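Local coordinates for YqgE/AlgH family protein (Corynebacterium diphtheriae NCTC 13129, PDB 2GS5), which is of unknown function but belongs to the AlgH (UPF0301) family and is built around a mixed beta sheet, at residues Leu21-Ser26 and Asp172-Val177; Phe48-Ala53 and Arg133-His138; Ala53-Val58 and Ala76-Gly81; Phe156-Leu161 and Arg179-Pro184. One frame throughout, in Å; residues are numbered along the deposited sequence.

Contact 1. Residues Leu21-Ser26 and Asp172-Val177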
loop_
_atom_site.group_PDB
_atom_site.type_symbol
_atom_site.label_atom_id
_atom_site.label_comp_id
_atom_site.label_asym_id
_atom_site.label_seq_id
_atom_site.Cartn_x
_atom_site.Cartn_y
_atom_site.Cartn_z
ATOM N N LEU A 21 1.585 -6.589 -1.894
ATOM C CA LEU A 21 0.994 -7.869 -2.224
ATOM C C LEU A 21 0.023 -7.602 -3.358
ATOM O O LEU A 21 -0.973 -6.896 -3.173
ATOM C CB LEU A 21 0.243 -8.442 -1.029
ATOM C CG LEU A 21 1.061 -8.653 0.243
ATOM C CD1 LEU A 21 0.177 -8.995 1.448
ATOM C CD2 LEU A 21 2.112 -9.725 -0.001
ATOM N N VAL A 22 0.320 -8.156 -4.532
ATOM C CA VAL A 22 -0.494 -7.910 -5.716
ATOM C C VAL A 22 -1.457 -9.074 -5.877
ATOM O O VAL A 22 -1.024 -10.215 -6.005
ATOM C CB VAL A 22 0.377 -7.793 -6.970
ATOM C CG1 VAL A 22 -0.488 -7.471 -8.183
ATOM C CG2 VAL A 22 1.477 -6.749 -6.762
ATOM N N ALA A 23 -2.761 -8.793 -5.849
ATOM C CA ALA A 23 -3.775 -9.851 -5.944
ATOM C C ALA A 23 -3.664 -10.638 -7.258
ATOM O O ALA A 23 -3.508 -10.059 -8.341
ATOM C CB ALA A 23 -5.181 -9.276 -5.808
ATOM N N ALA A 24 -3.748 -11.957 -7.171
ATOM C CA ALA A 24 -3.865 -12.796 -8.361
ATOM C C ALA A 24 -5.078 -12.355 -9.171
ATOM O O ALA A 24 -6.104 -12.009 -8.600
ATOM C CB ALA A 24 -4.008 -14.258 -7.958
ATOM N N PRO A 25 -4.960 -12.364 -10.516
ATOM C CA PRO A 25 -6.105 -12.045 -11.365
ATOM C C PRO A 25 -7.390 -12.788 -10.989
ATOM O O PRO A 25 -8.483 -12.216 -11.080
ATOM C CB PRO A 25 -5.627 -12.471 -12.753
ATOM C CG PRO A 25 -4.168 -12.260 -12.711
ATOM C CD PRO A 25 -3.738 -12.594 -11.310
ATOM N N SER A 26 -7.253 -14.038 -10.549
ATOM C CA SER A 26 -8.396 -14.886 -10.228
ATOM C C SER A 26 -9.078 -14.583 -8.894
ATOM O O SER A 26 -10.133 -15.140 -8.615
ATOM C CB SER A 26 -7.971 -16.356 -10.254
ATOM O OG SER A 26 -6.919 -16.589 -9.337
ATOM N N ASP A 172 -5.232 2.876 -12.704
ATOM C CA ASP A 172 -5.504 1.489 -12.345
ATOM C C ASP A 172 -4.261 1.029 -11.582
ATOM O O ASP A 172 -3.248 0.669 -12.178
ATOM C CB ASP A 172 -5.731 0.650 -13.613
ATOM C CG ASP A 172 -6.087 -0.796 -13.318
ATOM O OD1 ASP A 172 -5.799 -1.271 -12.199
ATOM O OD2 ASP A 172 -6.663 -1.460 -14.202
ATOM N N VAL A 173 -4.313 1.095 -10.253
ATOM C CA VAL A 173 -3.117 0.853 -9.452
ATOM C C VAL A 173 -2.621 -0.581 -9.647
ATOM O O VAL A 173 -1.416 -0.819 -9.832
ATOM C CB VAL A 173 -3.350 1.147 -7.961
ATOM C CG1 VAL A 173 -2.137 0.730 -7.146
ATOM C CG2 VAL A 173 -3.652 2.619 -7.752
ATOM N N TRP A 174 -3.560 -1.524 -9.635
ATOM C CA TRP A 174 -3.237 -2.936 -9.849
ATOM C C TRP A 174 -2.589 -3.156 -11.222
ATOM O O TRP A 174 -1.539 -3.786 -11.325
ATOM C CB TRP A 174 -4.497 -3.788 -9.683
ATOM C CG TRP A 174 -4.268 -5.255 -9.790
ATOM C CD1 TRP A 174 -3.962 -6.116 -8.774
ATOM C CD2 TRP A 174 -4.365 -6.051 -10.972
ATOM N NE1 TRP A 174 -3.843 -7.396 -9.254
ATOM C CE2 TRP A 174 -4.083 -7.387 -10.604
ATOM C CE3 TRP A 174 -4.658 -5.767 -12.317
ATOM C CZ2 TRP A 174 -4.077 -8.434 -11.527
ATOM C CZ3 TRP A 174 -4.652 -6.811 -13.231
ATOM C CH2 TRP A 174 -4.368 -8.129 -12.833
ATOM N N GLY A 175 -3.194 -2.599 -12.265
ATOM C CA GLY A 175 -2.622 -2.679 -13.602
ATOM C C GLY A 175 -1.223 -2.093 -13.711
ATOM O O GLY A 175 -0.340 -2.693 -14.330
ATOM N N ASP A 176 -1.016 -0.924 -13.107
ATOM C CA ASP A 176 0.280 -0.263 -13.172
ATOM C C ASP A 176 1.352 -1.092 -12.466
ATOM O O ASP A 176 2.466 -1.233 -12.959
ATOM C CB ASP A 176 0.222 1.135 -12.543
ATOM C CG ASP A 176 -0.591 2.128 -13.362
ATOM O OD1 ASP A 176 -1.121 1.768 -14.433
ATOM O OD2 ASP A 176 -0.690 3.297 -12.922
ATOM N N VAL A 177 1.013 -1.674 -11.321
ATOM C CA VAL A 177 1.998 -2.494 -10.602
ATOM C C VAL A 177 2.324 -3.756 -11.405
ATOM O O VAL A 177 3.483 -4.141 -11.500
ATOM C CB VAL A 177 1.541 -2.864 -9.172
ATOM C CG1 VAL A 177 2.564 -3.779 -8.511
ATOM C CG2 VAL A 177 1.330 -1.596 -8.347
#

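Contact 2. Residues Phe48-Ala53 and Arg133-His138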
loop_
_atom_site.group_PDB
_atom_site.type_symbol
_atom_site.label_atom_id
_atom_site.label_comp_id
_atom_site.label_asym_id
_atom_site.label_seq_id
_atom_site.Cartn_x
_atom_site.Cartn_y
_atom_site.Cartn_z
ATOM N N PHE A 48 0.375 -6.685 8.720
ATOM C CA PHE A 48 -0.675 -5.699 8.465
ATOM C C PHE A 48 -0.395 -4.975 7.177
ATOM O O PHE A 48 0.764 -4.689 6.861
ATOM C CB PHE A 48 -0.720 -4.658 9.585
ATOM C CG PHE A 48 -0.985 -5.248 10.942
ATOM C CD1 PHE A 48 -2.270 -5.295 11.448
ATOM C CD2 PHE A 48 0.059 -5.760 11.704
ATOM C CE1 PHE A 48 -2.508 -5.840 12.704
ATOM C CE2 PHE A 48 -0.168 -6.306 12.959
ATOM C CZ PHE A 48 -1.463 -6.341 13.454
ATOM N N GLY A 49 -1.446 -4.630 6.444
ATOM C CA GLY A 49 -1.293 -3.877 5.222
ATOM C C GLY A 49 -2.475 -3.002 4.907
ATOM O O GLY A 49 -3.529 -3.132 5.528
ATOM N N VAL A 50 -2.258 -2.069 3.988
ATOM C CA VAL A 50 -3.341 -1.261 3.451
ATOM C C VAL A 50 -3.380 -1.364 1.921
ATOM O O VAL A 50 -2.373 -1.179 1.216
ATOM C CB VAL A 50 -3.250 0.231 3.899
ATOM C CG1 VAL A 50 -3.520 0.383 5.417
ATOM C CG2 VAL A 50 -1.919 0.863 3.508
ATOM N N ASN A 51 -4.573 -1.653 1.414
ATOM C CA ASN A 51 -4.810 -1.634 -0.016
ATOM C C ASN A 51 -4.588 -0.228 -0.547
ATOM O O ASN A 51 -5.031 0.739 0.076
ATOM C CB ASN A 51 -6.240 -2.091 -0.295
ATOM C CG ASN A 51 -6.513 -2.355 -1.768
ATOM O OD1 ASN A 51 -5.616 -2.342 -2.613
ATOM N ND2 ASN A 51 -7.782 -2.602 -2.078
ATOM N N LEU A 52 -3.908 -0.132 -1.687
ATOM C CA LEU A 52 -3.634 1.137 -2.354
ATOM C C LEU A 52 -4.573 1.423 -3.525
ATOM O O LEU A 52 -4.527 2.515 -4.097
ATOM C CB LEU A 52 -2.194 1.145 -2.884
ATOM C CG LEU A 52 -1.087 0.884 -1.867
ATOM C CD1 LEU A 52 0.276 0.984 -2.554
ATOM C CD2 LEU A 52 -1.178 1.871 -0.707
ATOM N N ALA A 53 -5.416 0.451 -3.865
ATOM C CA ALA A 53 -6.116 0.442 -5.149
ATOM C C ALA A 53 -7.554 0.921 -5.114
ATOM O O ALA A 53 -8.190 1.013 -6.178
ATOM C CB ALA A 53 -6.057 -0.967 -5.752
ATOM N N ARG A 133 -1.088 9.805 1.612
ATOM C CA ARG A 133 -2.430 9.290 1.375
ATOM C C ARG A 133 -2.944 8.674 2.664
ATOM O O ARG A 133 -2.167 8.104 3.434
ATOM C CB ARG A 133 -2.391 8.244 0.257
ATOM C CG ARG A 133 -3.756 7.709 -0.171
ATOM C CD ARG A 133 -3.780 7.358 -1.646
ATOM N NE ARG A 133 -3.779 8.569 -2.464
ATOM C CZ ARG A 133 -3.581 8.596 -3.778
ATOM N NH1 ARG A 133 -3.342 7.479 -4.443
ATOM N NH2 ARG A 133 -3.603 9.767 -4.417
ATOM N N LEU A 134 -4.245 8.810 2.890
ATOM C CA LEU A 134 -4.888 8.321 4.114
ATOM C C LEU A 134 -5.770 7.123 3.808
ATOM O O LEU A 134 -6.516 7.123 2.832
ATOM C CB LEU A 134 -5.719 9.428 4.761
ATOM C CG LEU A 134 -4.892 10.597 5.293
ATOM C CD1 LEU A 134 -5.778 11.745 5.722
ATOM C CD2 LEU A 134 -4.027 10.160 6.464
ATOM N N PHE A 135 -5.688 6.115 4.669
ATOM C CA PHE A 135 -6.390 4.853 4.471
ATOM C C PHE A 135 -7.263 4.513 5.653
ATOM O O PHE A 135 -6.796 4.500 6.786
ATOM C CB PHE A 135 -5.389 3.725 4.249
ATOM C CG PHE A 135 -4.479 3.976 3.093
ATOM C CD1 PHE A 135 -4.787 3.505 1.824
ATOM C CD2 PHE A 135 -3.330 4.749 3.262
ATOM C CE1 PHE A 135 -3.970 3.777 0.742
ATOM C CE2 PHE A 135 -2.500 5.007 2.187
ATOM C CZ PHE A 135 -2.818 4.529 0.929
ATOM N N ALA A 136 -8.532 4.230 5.373
ATOM C CA ALA A 136 -9.496 3.809 6.381
ATOM C C ALA A 136 -9.557 2.292 6.367
ATOM O O ALA A 136 -9.844 1.692 5.331
ATOM C CB ALA A 136 -10.878 4.407 6.076
ATOM N N GLY A 137 -9.262 1.673 7.502
ATOM C CA GLY A 137 -9.277 0.224 7.613
ATOM C C GLY A 137 -7.972 -0.384 7.156
ATOM O O GLY A 137 -7.124 0.290 6.567
ATOM N N HIS A 138 -7.804 -1.669 7.431
ATOM C CA HIS A 138 -6.604 -2.379 7.032
ATOM C C HIS A 138 -6.888 -3.861 6.854
ATOM O O HIS A 138 -7.991 -4.334 7.133
ATOM C CB HIS A 138 -5.502 -2.183 8.073
ATOM C CG HIS A 138 -5.826 -2.779 9.399
ATOM N ND1 HIS A 138 -5.494 -4.067 9.747
ATOM C CD2 HIS A 138 -6.491 -2.265 10.459
ATOM C CE1 HIS A 138 -5.919 -4.312 10.973
ATOM N NE2 HIS A 138 -6.529 -3.236 11.428
HETATM O O HOH W 1 -2.792 4.654 -3.688
#

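Contact 3. Residues Ala53-Val58 and Ala76-Gly81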
loop_
_atom_site.group_PDB
_atom_site.type_symbol
_atom_site.label_atom_id
_atom_site.label_comp_id
_atom_site.label_asym_id
_atom_site.label_seq_id
_atom_site.Cartn_x
_atom_site.Cartn_y
_atom_site.Cartn_z
ATOM N N ALA A 53 -5.416 0.451 -3.865
ATOM C CA ALA A 53 -6.116 0.442 -5.149
ATOM C C ALA A 53 -7.554 0.921 -5.114
ATOM O O ALA A 53 -8.190 1.013 -6.178
ATOM C CB ALA A 53 -6.057 -0.967 -5.752
ATOM N N SER A 54 -8.079 1.241 -3.933
ATOM C CA SER A 54 -9.516 1.469 -3.786
ATOM C C SER A 54 -9.866 2.775 -3.075
ATOM O O SER A 54 -9.907 2.841 -1.862
ATOM C CB SER A 54 -10.147 0.303 -3.040
ATOM O OG SER A 54 -11.563 0.394 -3.086
ATOM N N ARG A 55 -10.150 3.799 -3.861
ATOM C CA ARG A 55 -10.536 5.101 -3.353
ATOM C C ARG A 55 -11.970 5.065 -2.807
ATOM O O ARG A 55 -12.843 4.403 -3.387
ATOM C CB ARG A 55 -10.450 6.078 -4.524
ATOM C CG ARG A 55 -10.347 7.520 -4.180
ATOM C CD ARG A 55 -10.867 8.356 -5.308
ATOM N NE ARG A 55 -12.124 8.944 -4.863
ATOM C CZ ARG A 55 -12.458 10.225 -4.966
ATOM N NH1 ARG A 55 -11.680 11.092 -5.609
ATOM N NH2 ARG A 55 -13.621 10.622 -4.478
ATOM N N SER A 56 -12.220 5.764 -1.697
ATOM C CA SER A 56 -13.590 5.960 -1.210
ATOM C C SER A 56 -14.124 7.319 -1.645
ATOM O O SER A 56 -13.400 8.135 -2.209
ATOM C CB SER A 56 -13.671 5.831 0.315
ATOM O OG SER A 56 -13.393 7.060 0.971
ATOM N N ASP A 57 -15.396 7.552 -1.352
ATOM C CA ASP A 57 -16.038 8.826 -1.656
ATOM C C ASP A 57 -16.047 9.776 -0.456
ATOM O O ASP A 57 -16.703 10.820 -0.500
ATOM C CB ASP A 57 -17.458 8.572 -2.163
ATOM C CG ASP A 57 -17.470 7.774 -3.454
ATOM O OD1 ASP A 57 -16.868 8.242 -4.450
ATOM O OD2 ASP A 57 -18.072 6.678 -3.475
ATOM N N VAL A 58 -15.301 9.439 0.595
ATOM C CA VAL A 58 -15.244 10.264 1.797
ATOM C C VAL A 58 -14.043 11.207 1.728
ATOM O O VAL A 58 -12.899 10.771 1.678
ATOM C CB VAL A 58 -15.139 9.398 3.072
ATOM C CG1 VAL A 58 -15.066 10.284 4.310
ATOM C CG2 VAL A 58 -16.328 8.423 3.159
ATOM N N ALA A 76 -9.192 12.174 -0.667
ATOM C CA ALA A 76 -10.251 11.308 -0.176
ATOM C C ALA A 76 -9.594 10.174 0.587
ATOM O O ALA A 76 -8.458 9.795 0.296
ATOM C CB ALA A 76 -11.051 10.731 -1.342
ATOM N N LEU A 77 -10.319 9.626 1.553
ATOM C CA LEU A 77 -9.870 8.419 2.219
ATOM C C LEU A 77 -9.884 7.284 1.202
ATOM O O LEU A 77 -10.826 7.155 0.402
ATOM C CB LEU A 77 -10.784 8.069 3.390
ATOM C CG LEU A 77 -10.748 9.014 4.596
ATOM C CD1 LEU A 77 -11.756 8.566 5.660
ATOM C CD2 LEU A 77 -9.352 9.075 5.169
ATOM N N TYR A 78 -8.831 6.472 1.242
ATOM C CA TYR A 78 -8.788 5.221 0.500
ATOM C C TYR A 78 -9.211 4.108 1.458
ATOM O O TYR A 78 -9.023 4.227 2.670
ATOM C CB TYR A 78 -7.378 4.995 -0.070
ATOM C CG TYR A 78 -7.171 5.736 -1.391
ATOM C CD1 TYR A 78 -7.339 7.111 -1.471
ATOM C CD2 TYR A 78 -6.816 5.053 -2.553
ATOM C CE1 TYR A 78 -7.176 7.788 -2.658
ATOM C CE2 TYR A 78 -6.653 5.728 -3.761
ATOM C CZ TYR A 78 -6.821 7.097 -3.802
ATOM O OH TYR A 78 -6.657 7.778 -5.007
ATOM N N ILE A 79 -9.802 3.048 0.920
ATOM C CA ILE A 79 -10.250 1.923 1.740
ATOM C C ILE A 79 -9.064 0.984 1.885
ATOM O O ILE A 79 -8.672 0.310 0.932
ATOM C CB ILE A 79 -11.433 1.199 1.105
ATOM C CG1 ILE A 79 -12.582 2.183 0.893
ATOM C CG2 ILE A 79 -11.888 0.025 2.005
ATOM C CD1 ILE A 79 -13.161 2.702 2.180
ATOM N N GLY A 80 -8.461 0.981 3.062
ATOM C CA GLY A 80 -7.269 0.179 3.297
ATOM C C GLY A 80 -7.513 -1.304 3.454
ATOM O O GLY A 80 -6.636 -2.119 3.175
ATOM N N GLY A 81 -8.714 -1.668 3.887
ATOM C CA GLY A 81 -9.032 -3.060 4.130
ATOM C C GLY A 81 -10.298 -3.203 4.942
ATOM O O GLY A 81 -10.926 -2.212 5.329
HETATM O O HOH W 2 -7.242 1.616 -1.241
#

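Contact 4. Residues Phe156-Leu161 and Arg179-Pro184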
loop_
_atom_site.group_PDB
_atom_site.type_symbol
_atom_site.label_atom_id
_atom_site.label_comp_id
_atom_site.label_asym_id
_atom_site.label_seq_id
_atom_site.Cartn_x
_atom_site.Cartn_y
_atom_site.Cartn_z
ATOM N N PHE A 156 1.397 -11.848 -5.450
ATOM C CA PHE A 156 2.758 -11.673 -5.927
ATOM C C PHE A 156 3.367 -10.523 -5.131
ATOM O O PHE A 156 2.799 -9.435 -5.061
ATOM C CB PHE A 156 2.783 -11.378 -7.430
ATOM C CG PHE A 156 4.169 -11.270 -8.006
ATOM C CD1 PHE A 156 4.851 -12.394 -8.435
ATOM C CD2 PHE A 156 4.790 -10.035 -8.114
ATOM C CE1 PHE A 156 6.130 -12.293 -8.977
ATOM C CE2 PHE A 156 6.053 -9.932 -8.638
ATOM C CZ PHE A 156 6.730 -11.045 -9.065
ATOM N N VAL A 157 4.514 -10.788 -4.519
ATOM C CA VAL A 157 5.189 -9.815 -3.669
ATOM C C VAL A 157 6.138 -8.991 -4.519
ATOM O O VAL A 157 6.998 -9.551 -5.198
ATOM C CB VAL A 157 5.946 -10.510 -2.541
ATOM C CG1 VAL A 157 6.615 -9.506 -1.605
ATOM C CG2 VAL A 157 5.001 -11.376 -1.773
ATOM N N ALA A 158 5.964 -7.673 -4.501
ATOM C CA ALA A 158 6.781 -6.757 -5.310
ATOM C C ALA A 158 7.119 -5.498 -4.534
ATOM O O ALA A 158 6.380 -5.099 -3.644
ATOM C CB ALA A 158 6.042 -6.372 -6.582
ATOM N N PRO A 159 8.254 -4.871 -4.864
ATOM C CA PRO A 159 8.524 -3.586 -4.215
ATOM C C PRO A 159 7.496 -2.512 -4.580
ATOM O O PRO A 159 7.104 -2.391 -5.739
ATOM C CB PRO A 159 9.919 -3.206 -4.707
ATOM C CG PRO A 159 10.239 -4.131 -5.810
ATOM C CD PRO A 159 9.326 -5.296 -5.774
ATOM N N ALA A 160 7.042 -1.764 -3.574
ATOM C CA ALA A 160 6.176 -0.612 -3.797
ATOM C C ALA A 160 7.022 0.566 -4.257
ATOM O O ALA A 160 8.202 0.663 -3.891
ATOM C CB ALA A 160 5.418 -0.250 -2.518
ATOM N N LEU A 161 6.426 1.437 -5.070
ATOM C CA LEU A 161 7.029 2.720 -5.425
ATOM C C LEU A 161 6.210 3.868 -4.847
ATOM O O LEU A 161 5.019 3.732 -4.602
ATOM C CB LEU A 161 7.109 2.904 -6.940
ATOM C CG LEU A 161 8.014 1.960 -7.722
ATOM C CD1 LEU A 161 7.945 2.297 -9.208
ATOM C CD2 LEU A 161 9.455 2.008 -7.218
ATOM N N ARG A 179 2.354 -4.106 -14.583
ATOM C CA ARG A 179 3.230 -3.717 -15.698
ATOM C C ARG A 179 4.720 -3.557 -15.347
ATOM O O ARG A 179 5.569 -3.620 -16.250
ATOM C CB ARG A 179 2.723 -2.440 -16.350
ATOM C CG ARG A 179 1.646 -2.694 -17.372
ATOM C CD ARG A 179 1.188 -1.384 -17.994
ATOM N NE ARG A 179 0.233 -0.665 -17.149
ATOM C CZ ARG A 179 -1.059 -0.984 -17.041
ATOM N NH1 ARG A 179 -1.853 -0.260 -16.272
ATOM N NH2 ARG A 179 -1.558 -2.019 -17.697
ATOM N N ARG A 180 5.034 -3.352 -14.067
ATOM C CA ARG A 180 6.427 -3.260 -13.604
ATOM C C ARG A 180 7.096 -4.604 -13.354
ATOM O O ARG A 180 8.305 -4.654 -13.125
ATOM C CB ARG A 180 6.511 -2.509 -12.270
ATOM C CG ARG A 180 6.071 -1.082 -12.271
ATOM C CD ARG A 180 6.728 -0.345 -11.109
ATOM N NE ARG A 180 6.404 -0.894 -9.779
ATOM C CZ ARG A 180 5.380 -0.495 -9.021
ATOM N NH1 ARG A 180 4.537 0.438 -9.447
ATOM N NH2 ARG A 180 5.194 -1.033 -7.821
ATOM N N GLN A 181 6.319 -5.684 -13.335
ATOM C CA GLN A 181 6.826 -6.986 -12.890
ATOM C C GLN A 181 7.415 -7.789 -14.038
ATOM O O GLN A 181 7.167 -7.467 -15.188
ATOM C CB GLN A 181 5.705 -7.758 -12.191
ATOM C CG GLN A 181 5.027 -6.972 -11.064
ATOM C CD GLN A 181 6.032 -6.294 -10.138
ATOM O OE1 GLN A 181 7.033 -6.895 -9.767
ATOM N NE2 GLN A 181 5.767 -5.042 -9.769
ATOM N N PRO A 182 8.224 -8.816 -13.718
ATOM C CA PRO A 182 8.796 -9.648 -14.762
ATOM C C PRO A 182 7.733 -10.305 -15.628
ATOM O O PRO A 182 6.623 -10.570 -15.165
ATOM C CB PRO A 182 9.568 -10.720 -13.975
ATOM C CG PRO A 182 9.878 -10.074 -12.685
ATOM C CD PRO A 182 8.676 -9.243 -12.381
HETATM N N MSE A 183 8.085 -10.587 -16.873
HETATM C CA MSE A 183 7.202 -11.359 -17.725
HETATM C C MSE A 183 6.925 -12.704 -17.076
HETATM O O MSE A 183 7.803 -13.270 -16.409
HETATM C CB MSE A 183 7.806 -11.547 -19.111
HETATM C CG MSE A 183 7.783 -10.297 -19.943
HETATM SE SE MSE A 183 5.997 -9.843 -20.600
HETATM C CE MSE A 183 5.876 -11.174 -22.021
ATOM N N PRO A 184 5.717 -13.244 -17.279
ATOM C CA PRO A 184 4.638 -12.731 -18.124
ATOM C C PRO A 184 3.627 -11.801 -17.452
ATOM O O PRO A 184 2.575 -11.559 -18.021
ATOM C CB PRO A 184 3.931 -14.019 -18.536
ATOM C CG PRO A 184 4.016 -14.863 -17.297
ATOM C CD PRO A 184 5.358 -14.546 -16.688
HETATM O O HOH W 3 7.564 -3.277 -8.296
#

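Contact 1. Residues Leu21-Ser26 and Asp172-Val177
Trp174 reaches from the first turn of helix 173-179 to the end of strand 19-23, and its indole can be followed atom by atom. From CB, the ring leaves anti to the backbone N (chi1 -176°), which carries it across the gap to the strand. CD1 meets CG1 of Val22 at 3.8 Å, the two side chains crossing at about a right angle. Next comes NE1, which donates to Ala23 O at 2.8 Å, with an N-H...O angle of 155°; the oxygen lies almost in the ring plane, and the nitrogen sits on one of its lone pairs. Farther along the six-membered ring, CZ2 lies 4.0 Å from Pro25 CG, which comes in at the edge. One turn on, Val177 CG1 touches Val22 CG2 at 3.6 Å. Asp172, the N-cap, starts the helix by accepting from Gly175 N at OD1, met from above the carboxylate plane, while OD2 bonds to Thr190 OG1. A cation-pi contact with Arg34 adds to the setting of the indole. The helix thus packs across the sheet, the axes of residues 173-177 and 21-23 standing 112° apart, with Val173, Trp174 and Val177 also resting on Val36 of the adjoining strand 36-42.

Contact 2. Residues Phe48-Ala53 and Arg133-His138
Asn51 OD1 is gripped by two backbone N-H groups, that of Ala53, which comes from above the carbonyl plane and closes an Asx turn, and that of Val36; the backbone O of Asn51 meanwhile touches Phe135 CD1 across the contact at 3.3 Å. Strands 47-51 and 129-141 are antiparallel neighbours in the mixed sheet, although here the second strand turns a corner at Gly137, and between the two segments the direct contacts are made by side chains and carbonyl oxygens. Just past the Asx turn a water joins the two: it donates to Leu52 O at 2.8 Å and accepts from Arg133 NH1 at 3.0 Å, in the guanidinium plane. Arg133 is held further by NH2, which donates to Ala167 O. Phe135 receives side chains from the other strand. Val50 CG2 stands over the centre of its ring in a CH-pi contact, 4.1 Å from the centroid and 12° off the normal; this methyl group lies between the backbone N and the carbonyl carbon (chi1 of CG1 -68°), which brings it over the phenyl face. Leu52 CD2 approaches CZ of the same ring at 3.5 Å. Beyond the corner, His138 NE2 is engaged with Asn84 ND2, and its ring lies beside that of Phe48, pointing the same way, with the planes 55° apart. His138 CE1 comes to the edge of the Phe48 ring, 3.8 Å from CD1.

Contact 3. Residues Ala53-Val58 and Ala76-Gly81
Leu77 O accepts twice from Ser56 across this pair of short strands. The backbone N of Ser56 donates at 2.9 Å, while Ser56 OG donates at 2.6 Å from above the carbonyl plane, away from a lone pair. The hydroxyl also accepts, taking the N-H of Val58 at 3.1 Å in an ST turn, so one oxygen serves as donor across the contact and acceptor within its own segment. Its placement between the backbone N and the carbonyl carbon (chi1 87°) allows both roles. On either side of this pair of bonds the backbone continues the pairing: Ile79 N donates to Ser54 O at 2.8 Å, and Leu77 N donates to Val58 O. Near the Ser54 end a water accepts from Ser54 N and lies 2.9 Å from Ile79 O, to which it can donate, linking two backbone groups that do not bond directly.

Side-chain packing accompanies these bonds. Arg55 CA makes a CH-pi contact over one face of Tyr78, 3.9 Å from the ring centroid and only 12° off the normal, and Arg55 CG reaches Tyr78 CE1 at 3.5 Å. Farther out, the bent arginine chain sets the guanidinium with one face over Ala76 CB, 3.9 Å from CZ, and Arg55 NE makes a weak bond to Ser56 O. Next to Arg55 on the same strand, Ser56 CB meets Ile79 CD1 across the pair. Arg55 and Tyr78 form a non-hydrogen-bonded antiparallel pair, a short beta bridge that adds residues 55-56 to strand 76-79, itself paired parallel with strand 129-141 of the mixed sheet.

Contact 4. Residues Phe156-Leu161 and Arg179-Pro184
This is a partly buried contact of mixed polar and apolar character, in which the loop after helix 173-179 folds over the end of strand 155-159, a member of the mixed sheet that pairs antiparallel with strand 19-23. Its polar centre is the carbonyl oxygen of Pro159. Arg180 NH2 donates to it at 3.1 Å, in the carbonyl plane, with the oxygen tilted modestly from the guanidinium plane and the N-H bent to 145°. A water donates to the same oxygen at 2.7 Å and accepts in turn from Arg180 NE and Gln181 NE2, so one solvent molecule ties both loop side chains to the strand. The guanidinium is anchored further by a salt bridge from NH2 to Asp164 OD2, an oxygen that also receives Leu161 N; the carboxylate therefore probably helps to fix the group's position.

Leu161 covers one face of the guanidinium. Its side chain slides past that of Arg180 in the opposite direction, with Leu161 CD1 3.5 Å from Arg180 CD and displaced toward the rim of the planar group. The bend of the arginine at chi3 (-60°) turns the flat end back toward the strand. Gln181 is folded too, and its NE2 donates to Val177 O of the preceding helix as well as to the water. Its amide plane stands 55° from the Phe156 ring, which Pro182 CD also approaches obliquely. The amide oxygen OE1 comes to the ring edge, 3.4 Å from Phe156 CE2, and lies equally near Ala158 CB.

From the N terminus, strand 19-23 supplies the first half of contact 1, whose loop closes only at helix 173-179. Nested inside it is contact 2, joining strand 47-51 to strand 129-141, and inside that again lies contact 3, which shares Ala53 with contact 2 and closes the short loop back to strand 76-79. Contact 4 opens at strand 155-159, after contacts 2 and 3 have closed, and closes at loop 179-184 after helix 173-179; its segments alternate with those of contact 1, so the two cross. Strands 19-23 and 155-159 are neighbours, which places contacts 1 and 4 together in the mixed sheet. Contacts 3 and 4 lie on opposite sides of the chain's centre, while Val173 packs against Leu52 and Ala53, bringing contact 1 to contacts 2 and 3.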